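Local structure of TENA/THI-4 protein, Domain of Unknown Function with a Heme Oxygenase-like Fold (Shewanella denitrificans OS217, 3DDE) at residues S25-I28 and H29-D33. The protein is of unknown function but adopts a heme oxygenase-like, all-helical fold and may, like others of its family, be an iron-containing oxidoreductase. Numbering follows the deposited sequence. Where two conformers were deposited one is given.
Sequences SPFI and HEVLD
His29 N donates to Ser25 O at 3.1 Å, the first in a run of i to i+4 backbone bonds that make residues 26-32 a short α-helix. Glu30 N to Pro26 O, Val31 N to Phe27 O and Leu32 N to Ile28 O follow, this last the straightest of the four, with an N-H...O angle of 172°. Ser25 is the N-cap: its OG accepts a weak bond of 3.3 Å from Ile28 N, whose N-H has no carbonyl a turn earlier within the helix to serve it. Pro26 suits the first turn, where its missing N-H costs nothing.

The imidazole of His29 also meets the cap. With CG beside the backbone N (chi1 -46°), the ring folds back toward the start of the helix, and Ser25 O sits over one face near the rim, 3.0 Å from His29 CD2. Ser25 O thus takes the backbone N-H while lying against the ring, whose NE2 reaches weakly to the carbonyls of Leu22 and Thr23 at the end of helix 7-24. An alanine here would probably leave those carbonyls without this side-chain donor and take the ring face away from Ser25 O.

Apolar pairs one turn apart run alongside each other. Val31 CG2 lies over a face of the Phe27 ring, 4.2 Å from Phe27 CE2, and Ile28 CG2 approaches Leu32 CD1 at 4.0 Å. Phe27 packs on Leu214 and Val217 of helix 193-223, whereas Ile28, Val31 and Leu32 share Val150 of helix 144-157.

The chemistry thus divides between a polar helix start and apolar side chains: the weak bonds of His29 link the short helix to the end of helix 7-24, consistent with fixing the turn that Ser25 caps, while hydrocarbon side chains seat it against its neighbours in the helical bundle.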
loop_
_atom_site.group_PDB
_atom_site.type_symbol
_atom_site.label_atom_id
_atom_site.label_comp_id
_atom_site.label_asym_id
_atom_site.label_seq_id
_atom_site.Cartn_x
_atom_site.Cartn_y
_atom_site.Cartn_z
ATOM N N SER A 25 -34.582 11.204 5.465
ATOM C CA SER A 25 -33.625 11.819 6.394
ATOM C C SER A 25 -34.248 12.863 7.319
ATOM O O SER A 25 -34.761 13.881 6.843
ATOM C CB SER A 25 -32.485 12.489 5.628
ATOM O OG SER A 25 -31.563 13.080 6.529
ATOM N N PRO A 26 -34.203 12.635 8.649
ATOM C CA PRO A 26 -34.744 13.651 9.543
ATOM C C PRO A 26 -33.935 14.939 9.468
ATOM O O PRO A 26 -34.470 16.025 9.718
ATOM C CB PRO A 26 -34.586 13.019 10.931
ATOM C CG PRO A 26 -34.430 11.601 10.702
ATOM C CD PRO A 26 -33.707 11.485 9.412
ATOM N N PHE A 27 -32.641 14.800 9.178
ATOM C CA PHE A 27 -31.731 15.929 9.004
ATOM C C PHE A 27 -32.261 16.834 7.891
ATOM O O PHE A 27 -32.411 18.044 8.082
ATOM C CB PHE A 27 -30.312 15.424 8.675
ATOM C CG PHE A 27 -29.334 16.517 8.313
ATOM C CD1 PHE A 27 -28.576 17.146 9.290
ATOM C CD2 PHE A 27 -29.172 16.908 6.990
ATOM C CE1 PHE A 27 -27.682 18.166 8.951
ATOM C CE2 PHE A 27 -28.287 17.913 6.645
ATOM C CZ PHE A 27 -27.541 18.550 7.630
ATOM N N ILE A 28 -32.573 16.237 6.743
ATOM C CA ILE A 28 -33.079 16.981 5.588
ATOM C C ILE A 28 -34.428 17.640 5.881
ATOM O O ILE A 28 -34.653 18.772 5.457
ATOM C CB ILE A 28 -33.217 16.083 4.325
ATOM C CG1 ILE A 28 -31.878 15.447 3.918
ATOM C CG2 ILE A 28 -33.777 16.881 3.157
ATOM C CD1 ILE A 28 -30.835 16.409 3.405
ATOM N N HIS A 29 -35.326 16.963 6.606
ATOM C CA HIS A 29 -36.629 17.572 6.906
ATOM C C HIS A 29 -36.438 18.741 7.863
ATOM O O HIS A 29 -37.058 19.777 7.693
ATOM C CB HIS A 29 -37.669 16.610 7.497
ATOM C CG HIS A 29 -37.767 15.298 6.787
ATOM N ND1 HIS A 29 -38.369 14.197 7.356
ATOM C CD2 HIS A 29 -37.263 14.884 5.598
ATOM C CE1 HIS A 29 -38.275 13.172 6.526
ATOM N NE2 HIS A 29 -37.597 13.560 5.457
ATOM N N GLU A 30 -35.584 18.564 8.868
ATOM C CA GLU A 30 -35.299 19.623 9.838
ATOM C C GLU A 30 -34.868 20.897 9.100
ATOM O O GLU A 30 -35.316 22.003 9.427
ATOM C CB GLU A 30 -34.198 19.156 10.801
ATOM C CG GLU A 30 -33.710 20.168 11.832
ATOM C CD GLU A 30 -34.673 20.405 12.981
ATOM O OE1 GLU A 30 -35.797 19.861 12.974
ATOM O OE2 GLU A 30 -34.285 21.147 13.908
ATOM N N VAL A 31 -34.008 20.729 8.095
ATOM C CA VAL A 31 -33.511 21.851 7.296
ATOM C C VAL A 31 -34.623 22.499 6.460
ATOM O O VAL A 31 -34.835 23.717 6.534
ATOM C CB VAL A 31 -32.335 21.415 6.368
ATOM C CG1 VAL A 31 -31.891 22.566 5.478
ATOM C CG2 VAL A 31 -31.154 20.891 7.190
ATOM N N LEU A 32 -35.339 21.690 5.682
ATOM C CA LEU A 32 -36.400 22.211 4.803
ATOM C C LEU A 32 -37.576 22.888 5.528
ATOM O O LEU A 32 -38.180 23.825 4.990
ATOM C CB LEU A 32 -36.914 21.112 3.860
ATOM C CG LEU A 32 -35.909 20.483 2.886
ATOM C CD1 LEU A 32 -36.616 19.489 1.986
ATOM C CD2 LEU A 32 -35.194 21.520 2.044
ATOM N N ASP A 33 -37.817 22.490 6.776
ATOM C CA ASP A 33 -38.848 23.125 7.598
ATOM C C ASP A 33 -38.406 24.544 7.977
ATOM O O ASP A 33 -39.233 25.381 8.338
ATOM C CB ASP A 33 -39.123 22.312 8.872
ATOM C CG ASP A 33 -39.660 20.920 8.582
ATOM O OD1 ASP A 33 -39.735 20.533 7.397
ATOM O OD2 ASP A 33 -39.997 20.203 9.550
#